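Local coordinates for reticulocyte binding protein (PDB 3FAW) that probably hydrolyses alpha-1,6-glucosidic linkages in pullulan and related glucans, as a pullulanase anchored to the streptococcal cell wall, at residues L302-K307 against G620-R625; R600-N605 against Q691-G696. All coordinates share one frame; numbering follows the deposited sequence.

Interactions 1 and 2 lie side by side on the alpha-amylase-type barrel, their centres about 11 Å apart. Interaction 1 joins the first barrel helix to the loop leaving the last strand, and interaction 2 pairs the helices before and after that strand. The loop connects them: Gln621 NE2 probably donates a hydrogen bond to Asn605 OD1 at 3.1 Å. Tyr304 OH also comes within 3.3 Å of Gln691 OE1, bringing helix 302-308 close to helix 685-703. Glu622 O lies 3.4 Å from Thr694 OG1, at most a weak hydrogen bond. A calcium ion sits beside interaction 1, bound by the carbonyl of Lys307, and lies about 10 Å from the side chain of Thr694.

Interaction 1: residues L302-K307 against G620-R625; sequences LDYLQK and GQEYGR. With CA (calcium ion), chain C.
Nearly the whole contact is one pair, Tyr304 and Glu622, and the carboxylate receives the phenol on its anti lone pair, the one turned away from its other oxygen. Tyr304 OH donates to Glu622 OE2 at 2.7 Å, the oxygen lying at the ring edge in its plane; ring and carboxylate planes are 32° apart. The long, flat tyrosine suits this place because it carries its hydroxyl well beyond the helix to a buried acid. Glu622 CG sits between backbone N and carbonyl carbon (chi1 74°), and a bend at chi2 folds the chain back, so that OE1 accepts from Gly620 N at 2.8 Å, on the syn side but 35° out of plane. In this TIM barrel, helix 302-308 follows the first strand and 620-625 leaves the eighth, so the bond spans the seam where the barrel closes. Tyr271, on the first strand, also hydrogen-bonds OE2; two phenols thus share that oxygen and probably help to stabilise its negative charge. Gly620 and Gly624 hold backbone angles at which a side chain would press on the preceding carbonyl O. At the helix end, Lys307 O binds calcium at 2.3 Å; four waters also coordinate the ion.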
loop_
_atom_site.group_PDB
_atom_site.type_symbol
_atom_site.label_atom_id
_atom_site.label_comp_id
_atom_site.label_asym_id
_atom_site.label_seq_id
_atom_site.Cartn_x
_atom_site.Cartn_y
_atom_site.Cartn_z
ATOM N N LEU A 302 6.362 21.008 -3.955
ATOM C CA LEU A 302 5.259 20.951 -2.984
ATOM C C LEU A 302 4.293 22.133 -3.087
ATOM O O LEU A 302 3.120 22.004 -2.730
ATOM C CB LEU A 302 5.795 20.858 -1.547
ATOM C CG LEU A 302 6.575 19.593 -1.169
ATOM C CD1 LEU A 302 7.154 19.722 0.253
ATOM C CD2 LEU A 302 5.716 18.339 -1.294
ATOM N N ASP A 303 4.788 23.280 -3.549
ATOM C CA ASP A 303 3.941 24.456 -3.777
ATOM C C ASP A 303 2.780 24.128 -4.725
ATOM O O ASP A 303 1.644 24.536 -4.482
ATOM C CB ASP A 303 4.769 25.624 -4.332
ATOM C CG ASP A 303 5.559 26.369 -3.250
ATOM O OD1 ASP A 303 5.538 25.955 -2.069
ATOM O OD2 ASP A 303 6.209 27.385 -3.588
ATOM N N TYR A 304 3.072 23.382 -5.787
ATOM C CA TYR A 304 2.048 22.895 -6.718
ATOM C C TYR A 304 0.937 22.125 -6.003
ATOM O O TYR A 304 -0.249 22.342 -6.265
ATOM C CB TYR A 304 2.684 21.988 -7.778
ATOM C CG TYR A 304 1.686 21.264 -8.664
ATOM C CD1 TYR A 304 1.141 21.892 -9.785
ATOM C CD2 TYR A 304 1.292 19.955 -8.384
ATOM C CE1 TYR A 304 0.228 21.239 -10.601
ATOM C CE2 TYR A 304 0.371 19.289 -9.199
ATOM C CZ TYR A 304 -0.155 19.942 -10.306
ATOM O OH TYR A 304 -1.059 19.311 -11.125
ATOM N N LEU A 305 1.334 21.217 -5.113
ATOM C CA LEU A 305 0.388 20.389 -4.373
ATOM C C LEU A 305 -0.331 21.188 -3.288
ATOM O O LEU A 305 -1.509 20.952 -3.022
ATOM C CB LEU A 305 1.093 19.174 -3.765
ATOM C CG LEU A 305 1.670 18.160 -4.759
ATOM C CD1 LEU A 305 2.429 17.063 -4.021
ATOM C CD2 LEU A 305 0.580 17.553 -5.627
ATOM N N GLN A 306 0.373 22.132 -2.663
ATOM C CA GLN A 306 -0.262 23.053 -1.717
ATOM C C GLN A 306 -1.377 23.837 -2.417
ATOM O O GLN A 306 -2.484 23.960 -1.891
ATOM C CB GLN A 306 0.764 24.017 -1.111
ATOM C CG GLN A 306 0.188 24.953 -0.054
ATOM C CD GLN A 306 1.217 25.909 0.536
ATOM O OE1 GLN A 306 2.290 26.127 -0.035
ATOM N NE2 GLN A 306 0.885 26.492 1.683
ATOM N N LYS A 307 -1.078 24.361 -3.604
ATOM C CA LYS A 307 -2.067 25.088 -4.402
ATOM C C LYS A 307 -3.195 24.165 -4.868
ATOM O O LYS A 307 -4.365 24.536 -4.809
ATOM C CB LYS A 307 -1.407 25.750 -5.614
ATOM C CG LYS A 307 -0.457 26.895 -5.276
ATOM C CD LYS A 307 0.381 27.284 -6.495
ATOM C CE LYS A 307 1.251 28.513 -6.232
ATOM N NZ LYS A 307 2.437 28.214 -5.375
ATOM N N GLY A 620 -1.506 12.985 -11.244
ATOM C CA GLY A 620 -1.705 13.132 -12.680
ATOM C C GLY A 620 -3.159 13.031 -13.110
ATOM O O GLY A 620 -3.506 13.404 -14.233
ATOM N N GLN A 621 -4.009 12.512 -12.223
ATOM C CA GLN A 621 -5.449 12.446 -12.476
ATOM C C GLN A 621 -6.023 13.853 -12.647
ATOM O O GLN A 621 -7.015 14.041 -13.351
ATOM C CB GLN A 621 -6.155 11.707 -11.330
ATOM C CG GLN A 621 -7.629 11.367 -11.570
ATOM C CD GLN A 621 -8.256 10.656 -10.378
ATOM O OE1 GLN A 621 -7.608 9.848 -9.711
ATOM N NE2 GLN A 621 -9.522 10.961 -10.100
ATOM N N GLU A 622 -5.391 14.833 -12.004
ATOM C CA GLU A 622 -5.811 16.233 -12.104
ATOM C C GLU A 622 -5.607 16.862 -13.490
ATOM O O GLU A 622 -6.329 17.785 -13.837
ATOM C CB GLU A 622 -5.139 17.102 -11.021
ATOM C CG GLU A 622 -3.653 17.428 -11.232
ATOM C CD GLU A 622 -2.708 16.391 -10.641
ATOM O OE1 GLU A 622 -3.082 15.195 -10.551
ATOM O OE2 GLU A 622 -1.578 16.778 -10.271
ATOM N N TYR A 623 -4.640 16.374 -14.273
ATOM C CA TYR A 623 -4.368 16.944 -15.602
ATOM C C TYR A 623 -4.633 15.998 -16.781
ATOM O O TYR A 623 -4.657 16.447 -17.922
ATOM C CB TYR A 623 -2.937 17.534 -15.680
ATOM C CG TYR A 623 -1.805 16.535 -15.852
ATOM C CD1 TYR A 623 -1.473 16.028 -17.106
ATOM C CD2 TYR A 623 -1.045 16.118 -14.762
ATOM C CE1 TYR A 623 -0.437 15.123 -17.267
ATOM C CE2 TYR A 623 -0.001 15.210 -14.915
ATOM C CZ TYR A 623 0.295 14.714 -16.164
ATOM O OH TYR A 623 1.328 13.810 -16.306
ATOM N N GLY A 624 -4.834 14.710 -16.517
ATOM C CA GLY A 624 -5.065 13.731 -17.590
ATOM C C GLY A 624 -3.804 12.988 -18.004
ATOM O O GLY A 624 -3.525 12.815 -19.195
ATOM N N ARG A 625 -3.063 12.528 -17.002
ATOM C CA ARG A 625 -1.823 11.781 -17.182
ATOM C C ARG A 625 -2.004 10.553 -18.082
ATOM O O ARG A 625 -3.015 9.847 -17.998
ATOM C CB ARG A 625 -1.302 11.356 -15.804
ATOM C CG ARG A 625 -0.011 10.562 -15.788
ATOM C CD ARG A 625 0.412 10.314 -14.348
ATOM N NE ARG A 625 1.501 9.352 -14.249
ATOM C CZ ARG A 625 2.162 9.066 -13.130
ATOM N NH1 ARG A 625 1.851 9.658 -11.985
ATOM N NH2 ARG A 625 3.144 8.174 -13.161
HETATM CA CA CA C . -6.036 25.971 -4.083
HETATM O O HOH W 1 -5.140 25.246 -1.990
HETATM O O HOH W 2 -5.891 26.440 -6.471
HETATM O O HOH W 3 -7.922 26.113 -2.603
HETATM O O HOH W 4 -7.631 23.948 -4.508
#

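Interaction 2: residues R600-N605 against Q691-G696; sequences RLRLGN and QAYTAG
Helices 590-609 and 685-703 approach with their backbones close: the CA atoms of Arg602 and Tyr693 are 7.3 Å apart, and those of Asn605 and Thr694 6.7 Å. Arg602 lays its aliphatic part over one face of the Tyr693 ring. Its CD, 3.6 Å from Tyr693 CG, makes a CH-pi contact 26° off the ring normal, displaced toward the rim, while CB and CG run beside CD2. A bend at chi3 turns the guanidinium away from stacking, its plane 64° from that of the ring; with CZ 5.9 Å from the ring centroid, any cation-pi attraction is weak. Arginine suits the place by offering methylenes to the ring face while its long chain carries the charged end beyond it. These helices precede and follow the eighth strand of the TIM barrel, so the contact pairs neighbours in its outer helical layer. Tyr693 OH bonds Asp779 O, reaching into the C-terminal part of the chain. At the closer pair, where short side chains fit, Asn605 ND2 donates to Thr694 OG1 at 2.9 Å, nearly in the amide plane though bent to 144°. Thr694 OG1, beside its own backbone N, also bonds Thr690 O one turn earlier, so its hydroxyl serves both helices.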
loop_
_atom_site.group_PDB
_atom_site.type_symbol
_atom_site.label_atom_id
_atom_site.label_comp_id
_atom_site.label_asym_id
_atom_site.label_seq_id
_atom_site.Cartn_x
_atom_site.Cartn_y
_atom_site.Cartn_z
ATOM N N ARG A 600 -15.065 14.129 -20.321
ATOM C CA ARG A 600 -15.450 12.938 -19.557
ATOM C C ARG A 600 -14.611 12.746 -18.291
ATOM O O ARG A 600 -15.132 12.342 -17.253
ATOM C CB ARG A 600 -15.357 11.692 -20.440
ATOM C CG ARG A 600 -16.354 11.694 -21.590
ATOM C CD ARG A 600 -16.101 10.548 -22.552
ATOM N NE ARG A 600 -17.062 10.533 -23.653
ATOM C CZ ARG A 600 -18.307 10.053 -23.583
ATOM N NH1 ARG A 600 -18.779 9.552 -22.455
ATOM N NH2 ARG A 600 -19.092 10.084 -24.654
ATOM N N LEU A 601 -13.316 13.036 -18.382
ATOM C CA LEU A 601 -12.412 12.950 -17.233
ATOM C C LEU A 601 -12.864 13.889 -16.114
ATOM O O LEU A 601 -12.877 13.513 -14.938
ATOM C CB LEU A 601 -10.978 13.283 -17.666
ATOM C CG LEU A 601 -9.843 13.033 -16.669
ATOM C CD1 LEU A 601 -8.520 12.920 -17.411
ATOM C CD2 LEU A 601 -9.766 14.126 -15.613
ATOM N N ARG A 602 -13.248 15.105 -16.490
ATOM C CA ARG A 602 -13.692 16.108 -15.527
ATOM C C ARG A 602 -14.984 15.702 -14.817
ATOM O O ARG A 602 -15.171 16.019 -13.643
ATOM C CB ARG A 602 -13.846 17.473 -16.207
ATOM C CG ARG A 602 -12.511 18.125 -16.535
ATOM C CD ARG A 602 -12.673 19.538 -17.095
ATOM N NE ARG A 602 -12.955 19.560 -18.530
ATOM C CZ ARG A 602 -12.153 20.053 -19.480
ATOM N NH1 ARG A 602 -10.967 20.581 -19.196
ATOM N NH2 ARG A 602 -12.547 20.016 -20.747
ATOM N N LEU A 603 -15.865 14.995 -15.524
ATOM C CA LEU A 603 -17.069 14.437 -14.909
ATOM C C LEU A 603 -16.716 13.447 -13.803
ATOM O O LEU A 603 -17.313 13.478 -12.732
ATOM C CB LEU A 603 -17.958 13.750 -15.950
ATOM C CG LEU A 603 -18.588 14.640 -17.026
ATOM C CD1 LEU A 603 -19.547 13.811 -17.868
ATOM C CD2 LEU A 603 -19.295 15.852 -16.423
ATOM N N GLY A 604 -15.746 12.578 -14.074
ATOM C CA GLY A 604 -15.250 11.621 -13.084
ATOM C C GLY A 604 -14.714 12.278 -11.826
ATOM O O GLY A 604 -15.006 11.831 -10.717
ATOM N N ASN A 605 -13.930 13.344 -11.999
ATOM C CA ASN A 605 -13.360 14.080 -10.869
ATOM C C ASN A 605 -14.427 14.814 -10.058
ATOM O O ASN A 605 -14.327 14.900 -8.834
ATOM C CB ASN A 605 -12.278 15.061 -11.340
ATOM C CG ASN A 605 -10.998 14.362 -11.792
ATOM O OD1 ASN A 605 -10.902 13.128 -11.785
ATOM N ND2 ASN A 605 -10.005 15.155 -12.188
ATOM N N GLN A 691 -6.771 20.625 -14.980
ATOM C CA GLN A 691 -6.120 20.684 -13.668
ATOM C C GLN A 691 -6.675 21.833 -12.816
ATOM O O GLN A 691 -6.835 21.682 -11.597
ATOM C CB GLN A 691 -4.581 20.714 -13.805
ATOM C CG GLN A 691 -3.907 22.062 -13.646
ATOM C CD GLN A 691 -3.728 22.476 -12.194
ATOM O OE1 GLN A 691 -3.243 21.707 -11.363
ATOM N NE2 GLN A 691 -4.101 23.705 -11.892
ATOM N N ALA A 692 -6.979 22.964 -13.457
ATOM C CA ALA A 692 -7.619 24.092 -12.778
ATOM C C ALA A 692 -9.042 23.725 -12.361
ATOM O O ALA A 692 -9.524 24.161 -11.318
ATOM C CB ALA A 692 -7.626 25.333 -13.682
ATOM N N TYR A 693 -9.706 22.915 -13.183
ATOM C CA TYR A 693 -11.034 22.391 -12.858
ATOM C C TYR A 693 -10.966 21.510 -11.601
ATOM O O TYR A 693 -11.765 21.670 -10.674
ATOM C CB TYR A 693 -11.588 21.596 -14.050
ATOM C CG TYR A 693 -13.096 21.479 -14.104
ATOM C CD1 TYR A 693 -13.881 22.537 -14.558
ATOM C CD2 TYR A 693 -13.737 20.298 -13.740
ATOM C CE1 TYR A 693 -15.266 22.430 -14.628
ATOM C CE2 TYR A 693 -15.124 20.183 -13.805
ATOM C CZ TYR A 693 -15.881 21.250 -14.249
ATOM O OH TYR A 693 -17.256 21.132 -14.312
ATOM N N THR A 694 -9.991 20.604 -11.571
ATOM C CA THR A 694 -9.797 19.689 -10.443
ATOM C C THR A 694 -9.403 20.427 -9.158
ATOM O O THR A 694 -9.901 20.103 -8.079
ATOM C CB THR A 694 -8.743 18.612 -10.779
ATOM O OG1 THR A 694 -9.127 17.932 -11.979
ATOM C CG2 THR A 694 -8.610 17.594 -9.648
ATOM N N ALA A 695 -8.520 21.418 -9.283
ATOM C CA ALA A 695 -8.132 22.275 -8.151
ATOM C C ALA A 695 -9.338 22.979 -7.517
ATOM O O ALA A 695 -9.445 23.054 -6.294
ATOM C CB ALA A 695 -7.101 23.303 -8.595
ATOM N N GLY A 696 -10.236 23.492 -8.357
ATOM C CA GLY A 696 -11.470 24.135 -7.896
ATOM C C GLY A 696 -12.474 23.192 -7.248
ATOM O O GLY A 696 -13.220 23.588 -6.352
#